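Local coordinates for protein computational Design of Enzyme (Synthetic construct, PDB 3TP4) that is a designed enzyme, probably built on a glycosyl hydrolase TIM-barrel scaffold to carry an activated serine in a catalytic triad, at residues L131-L135 / E192-L196; V374-P380 / T392-G398; T400-T406 / A449-A455; V416-D420 / A431-P435; T444-T448 / V460-A466. All blocks are in the same frame, centred on the assembly; numbering follows the deposited sequence.

Interaction 1 lies in the barrel domain and joins two helical segments by leucine packing, with an exposed arginine water-linked to a buried glutamate. The other four belong to the Ig-like domain. Interactions 2, 3 and 5 are antiparallel strand pairs held by backbone hydrogen bonds, two of them with a classic bulge, whereas interaction 4 joins strands of one hairpin through side chains and a water. Interactions 3 and 5 share strand 446-453. Interaction 2 is the buried one of the Ig-like set and touches interaction 1 through Glu-195 and His-376, across the two domains; interactions 3, 4 and 5 are partly buried.

Interaction 1 of 5, residues L131-L135 / E192-L196; sequences LRAVL and EYQEL
Leu-131 and Leu-135 pack against Glu-192 and Leu-196 in a buried contact between the short helix 130-134 and the long helix 190-207 of the barrel domain. Leu-131 divides its methyls: CD1 meets Leu-196 CD2 at 3.6 Å, while CD2 lies over the start of the partner segment, 3.9 Å from Glu-192 CB. Leu-135 reaches in from the loop after its helix; CD2 sits against the helix backbone, 3.6 Å from Leu-196 N, and CD1 touches Glu-192 CB. Val-134 adds CG2 against Leu-196 CD1, and Leu-144 of helix 141-157 touches both Val-134 and Leu-196.

Glu-192 brings a carboxylate to the buried contact, with the exposed Arg-132 at its margin. The glutamate chain, extended beyond CG (chi2 -175°), places OE2 3.2 Å from Arg-132 CB. The charged groups stop short of a salt bridge, with Arg-132 NE 4.3 Å from Glu-192 OE2. In the model a water joins them, accepting from Arg-132 NH2 at 2.6 Å and donating to Glu-192 OE1 at 3.2 Å, though the arginine is poorly ordered and its half of the bridge less certain; Ser-189 also binds OE1. Such leucine packing is consistent with the helical layer outside the strands of a TIM barrel.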
# COMPACT_ATOMS: atom_id res chain seq x y z
N LEU A 131 6.32 -10.58 -12.72
CA LEU A 131 4.96 -10.41 -12.21
C LEU A 131 4.18 -11.71 -12.42
O LEU A 131 3.64 -12.29 -11.48
CB LEU A 131 4.28 -9.24 -12.90
CG LEU A 131 2.93 -8.77 -12.35
CD1 LEU A 131 3.03 -8.47 -10.87
CD2 LEU A 131 2.46 -7.54 -13.12
N ARG A 132 4.17 -12.19 -13.66
CA ARG A 132 3.59 -13.50 -13.98
C ARG A 132 4.12 -14.63 -13.09
O ARG A 132 3.39 -15.53 -12.70
CB ARG A 132 3.87 -13.84 -15.45
CG ARG A 132 3.54 -15.27 -15.85
CD ARG A 132 4.14 -15.58 -17.22
NE ARG A 132 3.94 -14.48 -18.16
CZ ARG A 132 4.52 -14.39 -19.36
NH1 ARG A 132 5.34 -15.34 -19.78
NH2 ARG A 132 4.28 -13.34 -20.14
N ALA A 133 5.42 -14.57 -12.78
CA ALA A 133 6.09 -15.67 -12.09
C ALA A 133 5.63 -15.89 -10.65
O ALA A 133 5.72 -17.01 -10.14
CB ALA A 133 7.61 -15.46 -12.13
N VAL A 134 5.17 -14.84 -10.00
CA VAL A 134 4.77 -14.94 -8.59
C VAL A 134 3.28 -15.26 -8.42
O VAL A 134 2.84 -15.59 -7.32
CB VAL A 134 5.13 -13.67 -7.78
CG1 VAL A 134 6.64 -13.43 -7.78
CG2 VAL A 134 4.39 -12.44 -8.32
N LEU A 135 2.51 -15.17 -9.50
CA LEU A 135 1.08 -15.51 -9.45
C LEU A 135 0.89 -17.00 -9.21
O LEU A 135 1.83 -17.78 -9.39
CB LEU A 135 0.35 -15.06 -10.72
CG LEU A 135 0.30 -13.54 -10.90
CD1 LEU A 135 -0.39 -13.18 -12.19
CD2 LEU A 135 -0.42 -12.90 -9.71
N GLU A 192 -2.63 -8.62 -14.19
CA GLU A 192 -1.75 -9.45 -13.39
C GLU A 192 -1.39 -8.72 -12.09
O GLU A 192 -1.28 -9.35 -11.03
CB GLU A 192 -0.49 -9.82 -14.18
CG GLU A 192 -0.73 -10.79 -15.35
CD GLU A 192 0.59 -11.22 -16.01
OE1 GLU A 192 1.15 -10.42 -16.79
OE2 GLU A 192 1.06 -12.33 -15.73
N TYR A 193 -1.21 -7.41 -12.16
CA TYR A 193 -1.01 -6.66 -10.93
C TYR A 193 -2.22 -6.81 -10.00
O TYR A 193 -2.08 -7.01 -8.79
CB TYR A 193 -0.76 -5.17 -11.18
CG TYR A 193 -0.57 -4.43 -9.87
CD1 TYR A 193 0.65 -4.47 -9.21
CD2 TYR A 193 -1.62 -3.76 -9.27
CE1 TYR A 193 0.83 -3.83 -8.01
CE2 TYR A 193 -1.45 -3.12 -8.05
CZ TYR A 193 -0.23 -3.15 -7.44
OH TYR A 193 -0.05 -2.53 -6.24
N GLN A 194 -3.41 -6.71 -10.57
CA GLN A 194 -4.64 -6.80 -9.79
C GLN A 194 -4.76 -8.17 -9.11
O GLN A 194 -5.15 -8.25 -7.95
CB GLN A 194 -5.86 -6.50 -10.66
CG GLN A 194 -5.97 -5.04 -11.08
CD GLN A 194 -6.95 -4.83 -12.22
OE1 GLN A 194 -7.20 -5.74 -13.03
NE2 GLN A 194 -7.52 -3.63 -12.30
N GLU A 195 -4.41 -9.24 -9.82
CA GLU A 195 -4.51 -10.55 -9.20
C GLU A 195 -3.44 -10.73 -8.13
O GLU A 195 -3.69 -11.39 -7.12
CB GLU A 195 -4.45 -11.69 -10.23
CG GLU A 195 -5.64 -11.68 -11.18
CD GLU A 195 -6.99 -11.65 -10.45
OE1 GLU A 195 -7.13 -12.29 -9.39
OE2 GLU A 195 -7.90 -10.98 -10.96
N LEU A 196 -2.27 -10.12 -8.33
CA LEU A 196 -1.21 -10.19 -7.32
C LEU A 196 -1.66 -9.49 -6.04
O LEU A 196 -1.52 -10.03 -4.94
CB LEU A 196 0.09 -9.54 -7.83
CG LEU A 196 1.16 -9.19 -6.77
CD1 LEU A 196 1.65 -10.43 -6.05
CD2 LEU A 196 2.35 -8.41 -7.36
O HOH W 1 2.08 -12.37 -19.17

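Interaction 2 of 5, residues V374-P380 / T392-G398; sequences VVHIASP and TVRVRVG
Val-374 to Ser-379 pair antiparallel with Arg-394 to Gly-398, and the backbone supplies most of the bonds. Val-374 and Gly-398 exchange two, N to O in each direction at 2.9 Å, and His-376 and Arg-396 exchange two more; Arg-396 N meets His-376 O almost head-on to the carbonyl (C=O...N 173°). Farther along, Arg-394 O faces two amides: Ala-378 N at 2.8 Å but strongly bent (126°), and Ser-379 N at 3.3 Å, straight but long. Both bonds are weak. The return bond, Arg-394 N to Ser-379 O, is short at 2.7 Å.

Ser-379 OG is engaged twice. It donates to Thr-392 O and accepts from Arg-394 NH1, each at 3.0 Å, the serine oxygen lying close to the guanidinium plane. Its position between backbone N and carbonyl carbon (chi1 66°) turns OG toward the partner strand, within reach of Thr-392 O and Arg-394, and the arginine, extended from CG to NE, reaches it edge-on.

On the same face, Arg-396 CB lies over the His-376 ring, a CH-pi contact 3.9 Å from the centroid. Both ring nitrogens have partners, ND1 Glu-195 and NE2 Glu-202 of the barrel domain, while Arg-396 NH2 forms a salt bridge with Asp-206 and NH1 bonds Leu-427 O. On the other face Val-375 CG2 touches Val-395 CG1 at 3.6 Å, and Ile-377 packs on Val-395, toward strand 446-453. Two successive residues, Ala-378 and Ser-379, facing the single Arg-394 make a classic beta bulge in an edge strand of an Ig-like fold.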
# COMPACT_ATOMS: atom_id res chain seq x y z
N VAL A 374 -17.37 -10.92 -3.65
CA VAL A 374 -16.53 -10.62 -4.80
C VAL A 374 -16.16 -11.89 -5.57
O VAL A 374 -15.99 -12.95 -4.97
CB VAL A 374 -15.24 -9.86 -4.36
CG1 VAL A 374 -14.38 -10.73 -3.45
CG2 VAL A 374 -14.46 -9.38 -5.57
N VAL A 375 -16.09 -11.81 -6.89
CA VAL A 375 -15.56 -12.91 -7.67
C VAL A 375 -14.46 -12.39 -8.60
O VAL A 375 -14.61 -11.34 -9.24
CB VAL A 375 -16.66 -13.71 -8.44
CG1 VAL A 375 -17.44 -12.82 -9.42
CG2 VAL A 375 -16.06 -14.91 -9.17
N HIS A 376 -13.34 -13.10 -8.63
CA HIS A 376 -12.31 -12.78 -9.61
C HIS A 376 -11.57 -14.04 -10.05
O HIS A 376 -11.49 -15.03 -9.32
CB HIS A 376 -11.34 -11.69 -9.10
CG HIS A 376 -10.62 -12.07 -7.85
ND1 HIS A 376 -9.30 -12.45 -7.84
CD2 HIS A 376 -11.03 -12.08 -6.55
CE1 HIS A 376 -8.93 -12.70 -6.59
NE2 HIS A 376 -9.96 -12.48 -5.79
N ILE A 377 -11.04 -13.99 -11.27
CA ILE A 377 -10.29 -15.10 -11.83
C ILE A 377 -8.81 -14.88 -11.58
O ILE A 377 -8.19 -14.03 -12.23
CB ILE A 377 -10.55 -15.22 -13.36
CG1 ILE A 377 -12.04 -15.51 -13.62
CG2 ILE A 377 -9.66 -16.31 -13.95
CD1 ILE A 377 -12.52 -15.21 -15.08
N ALA A 378 -8.25 -15.62 -10.64
CA ALA A 378 -6.84 -15.46 -10.26
C ALA A 378 -5.92 -15.99 -11.35
O ALA A 378 -4.79 -15.53 -11.49
CB ALA A 378 -6.55 -16.19 -8.94
N SER A 379 -6.39 -17.00 -12.08
CA SER A 379 -5.65 -17.49 -13.24
C SER A 379 -6.59 -18.15 -14.23
O SER A 379 -7.46 -18.94 -13.86
CB SER A 379 -4.53 -18.45 -12.81
OG SER A 379 -5.04 -19.64 -12.25
N PRO A 380 -6.43 -17.80 -15.52
CA PRO A 380 -5.43 -16.84 -16.01
C PRO A 380 -5.88 -15.40 -15.76
O PRO A 380 -7.05 -15.08 -15.98
CB PRO A 380 -5.38 -17.14 -17.51
CG PRO A 380 -6.73 -17.66 -17.83
CD PRO A 380 -7.19 -18.42 -16.62
N THR A 392 -4.36 -24.30 -15.40
CA THR A 392 -5.36 -24.39 -14.35
C THR A 392 -6.10 -23.07 -14.23
O THR A 392 -5.48 -22.03 -14.05
CB THR A 392 -4.71 -24.72 -13.01
OG1 THR A 392 -3.96 -25.92 -13.14
CG2 THR A 392 -5.76 -24.90 -11.93
N VAL A 393 -7.43 -23.12 -14.33
CA VAL A 393 -8.26 -21.96 -14.06
C VAL A 393 -8.52 -21.90 -12.56
O VAL A 393 -8.93 -22.90 -11.95
CB VAL A 393 -9.61 -22.02 -14.79
CG1 VAL A 393 -10.46 -20.82 -14.40
CG2 VAL A 393 -9.43 -22.07 -16.31
N ARG A 394 -8.27 -20.75 -11.96
CA ARG A 394 -8.53 -20.57 -10.53
C ARG A 394 -9.46 -19.39 -10.35
O ARG A 394 -9.17 -18.30 -10.82
CB ARG A 394 -7.22 -20.28 -9.77
CG ARG A 394 -6.23 -21.44 -9.77
CD ARG A 394 -4.88 -21.01 -9.15
NE ARG A 394 -3.93 -22.12 -9.13
CZ ARG A 394 -3.14 -22.45 -10.15
NH1 ARG A 394 -3.17 -21.74 -11.28
NH2 ARG A 394 -2.32 -23.48 -10.05
N VAL A 395 -10.57 -19.63 -9.68
CA VAL A 395 -11.50 -18.56 -9.34
C VAL A 395 -11.63 -18.41 -7.83
O VAL A 395 -11.82 -19.40 -7.10
CB VAL A 395 -12.90 -18.82 -9.94
CG1 VAL A 395 -13.86 -17.71 -9.51
CG2 VAL A 395 -12.83 -18.93 -11.48
N ARG A 396 -11.51 -17.18 -7.36
CA ARG A 396 -11.74 -16.83 -5.96
C ARG A 396 -13.14 -16.20 -5.83
O ARG A 396 -13.45 -15.21 -6.49
CB ARG A 396 -10.66 -15.86 -5.48
CG ARG A 396 -10.85 -15.28 -4.08
CD ARG A 396 -11.07 -16.35 -3.04
NE ARG A 396 -11.26 -15.79 -1.70
CZ ARG A 396 -11.49 -16.52 -0.61
NH1 ARG A 396 -11.57 -17.85 -0.69
NH2 ARG A 396 -11.65 -15.93 0.56
N VAL A 397 -13.98 -16.79 -4.99
CA VAL A 397 -15.23 -16.15 -4.63
C VAL A 397 -15.18 -15.89 -3.14
O VAL A 397 -15.12 -16.83 -2.34
CB VAL A 397 -16.44 -17.05 -4.94
CG1 VAL A 397 -17.73 -16.25 -4.78
CG2 VAL A 397 -16.33 -17.63 -6.33
N GLY A 398 -15.22 -14.62 -2.75
CA GLY A 398 -15.13 -14.26 -1.35
C GLY A 398 -16.37 -13.56 -0.81
O GLY A 398 -17.17 -12.97 -1.55

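Interaction 3 of 5, residues T400-T406 / A449-A455; sequences TDVQSVT and ATATTAA
Thr-406 and Thr-450 form the regular end of this antiparallel pair, bonded both ways through their backbones: Thr-406 N to Thr-450 O at 3.0 Å and Thr-450 N to Thr-406 O at 2.9 Å. Further bonds run from Thr-452 N to Ser-404 O, from Gln-403 N to Thr-452 O (2.8 Å) and from Ala-454 N to Asp-401 O. Gln-403 and Ser-404 thus both face Thr-452, a classic beta bulge placed where strand 402-411 turns a corner, in the Ig-like sheet.

Apolar contacts lie on the inward face. Val-405 CG2 meets Ala-451 CB at 4.0 Å, and Val-402 CG2 approaches Thr-453 CG2; Val-397 of strand 391-398 touches Val-402, Val-405 and Ala-451.

At the end of the pair Thr-453 OG1 accepts from Ala-455 N at 2.9 Å, an ST turn, and is also bonded to Gly-456 O.

Two packing contacts stand apart from these bonds. With OG1 trans to N (chi1 178°), CG2 of Thr-400 falls between N and the carbonyl carbon and comes 3.6 Å from Thr-453 OG1, the two side chains crossing at about a right angle. The bent Gln-403 chain folds back over Thr-452, bringing NE2 3.5 Å from Thr-453 C.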
# COMPACT_ATOMS: atom_id res chain seq x y z
N THR A 400 -19.10 -14.65 0.59
CA THR A 400 -20.41 -15.30 0.60
C THR A 400 -20.21 -16.81 0.54
O THR A 400 -19.13 -17.25 0.18
CB THR A 400 -21.29 -14.83 -0.60
OG1 THR A 400 -22.55 -15.52 -0.59
CG2 THR A 400 -20.58 -15.11 -1.93
N ASP A 401 -21.24 -17.58 0.89
CA ASP A 401 -21.21 -19.03 0.71
C ASP A 401 -21.43 -19.36 -0.77
O ASP A 401 -22.26 -18.74 -1.43
CB ASP A 401 -22.31 -19.72 1.52
CG ASP A 401 -22.00 -19.76 3.01
OD1 ASP A 401 -20.85 -19.47 3.40
OD2 ASP A 401 -22.92 -20.10 3.79
N VAL A 402 -20.73 -20.37 -1.27
CA VAL A 402 -20.75 -20.67 -2.70
C VAL A 402 -21.18 -22.09 -2.94
O VAL A 402 -20.61 -23.01 -2.35
CB VAL A 402 -19.35 -20.48 -3.32
CG1 VAL A 402 -19.41 -20.69 -4.83
CG2 VAL A 402 -18.79 -19.11 -2.97
N GLN A 403 -22.14 -22.31 -3.84
CA GLN A 403 -22.57 -23.67 -4.14
C GLN A 403 -21.88 -24.24 -5.36
O GLN A 403 -21.62 -25.43 -5.42
CB GLN A 403 -24.10 -23.78 -4.33
CG GLN A 403 -24.91 -23.26 -3.16
CD GLN A 403 -26.01 -22.31 -3.61
OE1 GLN A 403 -27.01 -22.74 -4.20
NE2 GLN A 403 -25.82 -21.01 -3.36
N SER A 404 -21.61 -23.40 -6.35
CA SER A 404 -20.99 -23.89 -7.57
C SER A 404 -20.41 -22.74 -8.36
O SER A 404 -20.78 -21.58 -8.17
CB SER A 404 -22.02 -24.65 -8.42
OG SER A 404 -22.99 -23.76 -8.94
N VAL A 405 -19.49 -23.07 -9.25
CA VAL A 405 -18.86 -22.09 -10.12
C VAL A 405 -18.64 -22.79 -11.45
O VAL A 405 -18.10 -23.90 -11.51
CB VAL A 405 -17.49 -21.61 -9.58
CG1 VAL A 405 -16.89 -20.56 -10.51
CG2 VAL A 405 -17.60 -21.06 -8.15
N THR A 406 -19.10 -22.15 -12.52
CA THR A 406 -18.87 -22.66 -13.86
C THR A 406 -18.10 -21.61 -14.63
O THR A 406 -18.16 -20.41 -14.31
CB THR A 406 -20.19 -22.97 -14.59
OG1 THR A 406 -20.99 -21.78 -14.63
CG2 THR A 406 -20.98 -24.07 -13.86
N ALA A 449 -16.37 -16.40 -15.43
CA ALA A 449 -16.72 -17.20 -14.26
C ALA A 449 -18.08 -16.80 -13.74
O ALA A 449 -18.36 -15.61 -13.55
CB ALA A 449 -15.68 -17.02 -13.17
N THR A 450 -18.93 -17.79 -13.49
CA THR A 450 -20.24 -17.54 -12.92
C THR A 450 -20.41 -18.35 -11.65
O THR A 450 -20.47 -19.59 -11.67
CB THR A 450 -21.34 -17.89 -13.94
OG1 THR A 450 -21.11 -17.14 -15.14
CG2 THR A 450 -22.73 -17.57 -13.38
N ALA A 451 -20.49 -17.64 -10.53
CA ALA A 451 -20.64 -18.29 -9.23
C ALA A 451 -22.09 -18.23 -8.74
O ALA A 451 -22.71 -17.17 -8.75
CB ALA A 451 -19.71 -17.64 -8.22
N THR A 452 -22.61 -19.37 -8.32
CA THR A 452 -23.93 -19.45 -7.70
C THR A 452 -23.75 -19.41 -6.19
O THR A 452 -23.17 -20.33 -5.59
CB THR A 452 -24.65 -20.72 -8.13
OG1 THR A 452 -24.85 -20.69 -9.55
CG2 THR A 452 -26.00 -20.89 -7.42
N THR A 453 -24.22 -18.33 -5.57
CA THR A 453 -23.93 -18.06 -4.16
C THR A 453 -25.11 -17.58 -3.33
O THR A 453 -26.18 -17.25 -3.87
CB THR A 453 -22.81 -17.01 -4.03
OG1 THR A 453 -23.37 -15.69 -4.06
CG2 THR A 453 -21.79 -17.15 -5.15
N ALA A 454 -24.89 -17.52 -2.02
CA ALA A 454 -25.89 -17.03 -1.07
C ALA A 454 -26.17 -15.54 -1.26
O ALA A 454 -27.18 -15.02 -0.77
CB ALA A 454 -25.44 -17.32 0.36
N ALA A 455 -25.30 -14.86 -1.99
CA ALA A 455 -25.48 -13.44 -2.30
C ALA A 455 -26.03 -13.25 -3.71
O ALA A 455 -26.08 -12.13 -4.23
CB ALA A 455 -24.16 -12.69 -2.13

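Interaction 4 of 5, residues V416-D420 / A431-P435; sequences VDTLD and APWSP
Leu-419 and Asp-417 face Ala-431 and Trp-433 across two strands that run nearly antiparallel, at 160°, with their axes 7.5 Å apart at closest approach. That spacing is too wide for backbone pairing here: the nearest CA atoms, those of Leu-419 and Ala-431, are 6.8 Å apart, and side chains and one water bridge the interval. Each strand finds its backbone partners on its outer side, Leu-419 with Val-407 and Ala-431 with Val-393.

Leu-419 makes the most extensive contact. Its CG lies trans to the carbonyl carbon (chi1 -51°), which carries CD1 to the partner backbone, 3.8 Å from Pro-432 O and 4.0 Å from Trp-433 CB. The leucine and tryptophan side chains cross at about a right angle. Nearer the backbone, Leu-419 CB rests on Ala-431 CB at 4.2 Å.

Asp-417 works at the indole rim. Its OD2 lies in the plane of the Trp-433 ring at the edge, 3.8 Å from CD1 and slightly farther from NE1, with the carboxylate turned 73° from the ring. The same oxygen accepts from a water at 2.8 Å, and this water in turn accepts from Ser-434 N at 3.1 Å, linking the carboxylate to the opposing backbone. Pro-435 CG stands over one face of the indole.

The two strands belong to one hairpin, flanked by strand 402-411 beyond 414-423 and by strand 391-398 beyond 429-433; the buried Trp-433 touches Val-409 of strand 402-411, Val-393 of strand 391-398 and Val-464 of strand 456-466.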
# COMPACT_ATOMS: atom_id res chain seq x y z
N VAL A 416 -16.58 -21.90 -26.70
CA VAL A 416 -15.68 -22.96 -27.12
C VAL A 416 -15.55 -24.03 -26.03
O VAL A 416 -15.33 -25.20 -26.31
CB VAL A 416 -14.30 -22.38 -27.45
CG1 VAL A 416 -13.21 -23.43 -27.30
CG2 VAL A 416 -14.30 -21.79 -28.86
N ASP A 417 -15.69 -23.62 -24.77
CA ASP A 417 -15.53 -24.55 -23.67
C ASP A 417 -16.42 -24.17 -22.50
O ASP A 417 -16.65 -22.99 -22.24
CB ASP A 417 -14.07 -24.60 -23.22
CG ASP A 417 -13.52 -26.00 -23.16
OD1 ASP A 417 -14.29 -26.93 -22.85
OD2 ASP A 417 -12.30 -26.18 -23.43
N THR A 418 -16.92 -25.17 -21.79
CA THR A 418 -17.65 -24.95 -20.54
C THR A 418 -17.05 -25.83 -19.43
O THR A 418 -16.94 -27.05 -19.58
CB THR A 418 -19.14 -25.24 -20.74
OG1 THR A 418 -19.64 -24.41 -21.79
CG2 THR A 418 -19.92 -24.95 -19.46
N LEU A 419 -16.66 -25.21 -18.32
CA LEU A 419 -16.00 -25.93 -17.23
C LEU A 419 -16.79 -25.86 -15.94
O LEU A 419 -17.27 -24.80 -15.56
CB LEU A 419 -14.60 -25.36 -16.99
CG LEU A 419 -13.73 -25.23 -18.23
CD1 LEU A 419 -12.44 -24.48 -17.92
CD2 LEU A 419 -13.45 -26.61 -18.81
N ASP A 420 -16.93 -26.99 -15.27
CA ASP A 420 -17.52 -27.03 -13.94
C ASP A 420 -16.38 -27.08 -12.91
O ASP A 420 -15.65 -28.06 -12.85
CB ASP A 420 -18.43 -28.25 -13.83
CG ASP A 420 -19.34 -28.21 -12.62
OD1 ASP A 420 -19.56 -27.10 -12.07
OD2 ASP A 420 -19.85 -29.28 -12.23
N ALA A 431 -10.37 -25.76 -12.25
CA ALA A 431 -10.58 -26.77 -13.28
C ALA A 431 -9.44 -26.66 -14.27
O ALA A 431 -8.86 -25.58 -14.44
CB ALA A 431 -11.91 -26.56 -14.00
N PRO A 432 -9.09 -27.78 -14.93
CA PRO A 432 -8.07 -27.71 -15.97
C PRO A 432 -8.66 -27.06 -17.23
O PRO A 432 -9.86 -27.20 -17.46
CB PRO A 432 -7.75 -29.18 -16.24
CG PRO A 432 -9.04 -29.91 -15.91
CD PRO A 432 -9.63 -29.14 -14.75
N TRP A 433 -7.86 -26.35 -18.01
CA TRP A 433 -8.33 -25.78 -19.28
C TRP A 433 -7.30 -26.01 -20.39
O TRP A 433 -6.15 -25.60 -20.26
CB TRP A 433 -8.64 -24.29 -19.13
CG TRP A 433 -9.03 -23.60 -20.42
CD1 TRP A 433 -9.83 -24.10 -21.42
CD2 TRP A 433 -8.60 -22.31 -20.86
NE1 TRP A 433 -9.94 -23.18 -22.44
CE2 TRP A 433 -9.19 -22.08 -22.12
CE3 TRP A 433 -7.78 -21.32 -20.31
CZ2 TRP A 433 -8.98 -20.90 -22.84
CZ3 TRP A 433 -7.57 -20.15 -21.02
CH2 TRP A 433 -8.17 -19.95 -22.27
N SER A 434 -7.72 -26.66 -21.46
CA SER A 434 -6.83 -26.91 -22.60
C SER A 434 -7.30 -26.10 -23.81
O SER A 434 -8.07 -26.60 -24.62
CB SER A 434 -6.82 -28.40 -22.96
OG SER A 434 -6.39 -29.18 -21.86
N PRO A 435 -6.84 -24.85 -23.92
CA PRO A 435 -7.33 -23.94 -24.97
C PRO A 435 -7.43 -24.62 -26.34
O PRO A 435 -6.41 -24.99 -26.92
CB PRO A 435 -6.27 -22.84 -24.99
CG PRO A 435 -5.74 -22.81 -23.60
CD PRO A 435 -5.80 -24.23 -23.09
O HOH W 2 -10.62 -27.69 -21.81

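Interaction 5 of 5, residues T444-T448 / V460-A466; sequences TYTVT and VTNEVAA
Thr-444 and Tyr-445 open the first segment against Val-464 to Ala-466. Thr-444 lies beside the poorly ordered Ala-466, and its buried carbonyl oxygen has no polar partner in the model. Tyr-445 O accepts from Val-464 N in a short bond of 2.6 Å, in the carbonyl plane. One face of the tyrosine ring is covered by Val-464 O, 3.5 Å above the plane and offset toward the rim; Tyr-445 CA adds a CA-H...O contact to that oxygen at 3.3 Å.

Thr-446 begins the strand proper, in a non-hydrogen-bonded pair with Glu-463. Their side chains lie side by side and point the same way, Thr-446 CG2 being 4.1 Å from Glu-463 OE2. Val-447 and Asn-462 form the hydrogen-bonded pair: Val-447 N donates to Asn-462 O at 2.7 Å, and Asn-462 N returns to Val-447 O at 2.8 Å. Val-447 CG2, trans to the carbonyl carbon while CG1 is trans to N (chi1 -180°), reaches Val-464 CG2 at 4.0 Å on the inward face. Thr-448 pairs with Thr-461 on the outward face, where their OG1 atoms are hydrogen-bonded at 2.8 Å and either may donate.

Strands 446-453 and 456-466 make a hairpin. Beyond the first lies strand 402-411, bonded to Thr-446 and Thr-448 through Ala-410 and Glu-408; beyond the second lies the short strand 385-386. Val-447 and Val-460 pack on Ile-377 of strand 374-379, and Asn-462 ND2 binds Pro-380 O, just after that strand, and weakly Ile-377 O.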
# COMPACT_ATOMS: atom_id res chain seq x y z
N THR A 444 -10.69 -19.43 -26.76
CA THR A 444 -9.51 -19.29 -25.91
C THR A 444 -9.16 -17.82 -25.72
O THR A 444 -8.03 -17.42 -26.01
CB THR A 444 -8.29 -20.01 -26.53
OG1 THR A 444 -7.20 -19.09 -26.66
CG2 THR A 444 -8.61 -20.59 -27.89
N TYR A 445 -10.10 -17.02 -25.23
CA TYR A 445 -9.95 -15.57 -25.31
C TYR A 445 -10.74 -14.79 -24.26
O TYR A 445 -10.16 -14.00 -23.53
CB TYR A 445 -10.28 -15.07 -26.72
CG TYR A 445 -9.16 -14.31 -27.37
CD1 TYR A 445 -8.17 -14.97 -28.09
CD2 TYR A 445 -9.10 -12.92 -27.27
CE1 TYR A 445 -7.15 -14.27 -28.68
CE2 TYR A 445 -8.08 -12.22 -27.86
CZ TYR A 445 -7.11 -12.90 -28.57
OH TYR A 445 -6.09 -12.20 -29.16
N THR A 446 -12.05 -15.00 -24.17
CA THR A 446 -12.79 -14.48 -23.02
C THR A 446 -13.17 -15.62 -22.06
O THR A 446 -13.70 -16.65 -22.47
CB THR A 446 -14.06 -13.68 -23.41
OG1 THR A 446 -15.06 -14.57 -23.91
CG2 THR A 446 -13.73 -12.63 -24.46
N VAL A 447 -12.86 -15.42 -20.79
CA VAL A 447 -13.06 -16.43 -19.76
C VAL A 447 -14.00 -15.86 -18.70
O VAL A 447 -13.64 -14.94 -17.98
CB VAL A 447 -11.71 -16.80 -19.11
CG1 VAL A 447 -11.91 -17.88 -18.03
CG2 VAL A 447 -10.73 -17.28 -20.17
N THR A 448 -15.22 -16.39 -18.65
CA THR A 448 -16.25 -15.84 -17.78
C THR A 448 -16.62 -16.81 -16.67
O THR A 448 -17.11 -17.91 -16.94
CB THR A 448 -17.52 -15.47 -18.57
OG1 THR A 448 -17.19 -14.49 -19.55
CG2 THR A 448 -18.59 -14.92 -17.64
N VAL A 460 -17.74 -12.53 -13.61
CA VAL A 460 -16.58 -11.72 -13.95
C VAL A 460 -16.02 -12.32 -15.23
O VAL A 460 -16.13 -13.53 -15.44
CB VAL A 460 -15.54 -11.76 -12.82
CG1 VAL A 460 -15.06 -13.21 -12.57
CG2 VAL A 460 -14.39 -10.81 -13.12
N THR A 461 -15.45 -11.46 -16.08
CA THR A 461 -14.86 -11.88 -17.34
C THR A 461 -13.41 -11.42 -17.45
O THR A 461 -13.10 -10.24 -17.26
CB THR A 461 -15.65 -11.34 -18.55
OG1 THR A 461 -16.98 -11.86 -18.51
CG2 THR A 461 -14.99 -11.77 -19.85
N ASN A 462 -12.51 -12.36 -17.73
CA ASN A 462 -11.13 -12.04 -18.06
C ASN A 462 -10.89 -12.25 -19.55
O ASN A 462 -11.38 -13.22 -20.14
CB ASN A 462 -10.13 -12.90 -17.27
CG ASN A 462 -9.98 -12.47 -15.83
OD1 ASN A 462 -10.74 -11.62 -15.34
ND2 ASN A 462 -9.02 -13.07 -15.13
N GLU A 463 -10.12 -11.36 -20.16
CA GLU A 463 -9.76 -11.50 -21.56
C GLU A 463 -8.30 -11.91 -21.67
O GLU A 463 -7.42 -11.20 -21.20
CB GLU A 463 -10.02 -10.18 -22.31
CG GLU A 463 -10.13 -10.34 -23.81
CD GLU A 463 -10.97 -9.26 -24.46
OE1 GLU A 463 -11.22 -8.22 -23.80
OE2 GLU A 463 -11.38 -9.45 -25.62
N VAL A 464 -8.04 -13.06 -22.26
CA VAL A 464 -6.67 -13.59 -22.28
C VAL A 464 -6.25 -14.08 -23.66
O VAL A 464 -7.07 -14.26 -24.55
CB VAL A 464 -6.50 -14.75 -21.27
CG1 VAL A 464 -6.96 -14.33 -19.87
CG2 VAL A 464 -7.26 -15.95 -21.73
N ALA A 465 -4.95 -14.29 -23.84
CA ALA A 465 -4.47 -14.80 -25.12
C ALA A 465 -3.90 -16.19 -24.93
O ALA A 465 -3.39 -16.51 -23.86
CB ALA A 465 -3.41 -13.87 -25.69
N ALA A 466 -3.99 -17.03 -25.96
CA ALA A 466 -3.33 -18.33 -25.92
C ALA A 466 -2.17 -18.35 -26.91
O ALA A 466 -2.29 -17.85 -28.03
CB ALA A 466 -4.31 -19.45 -26.22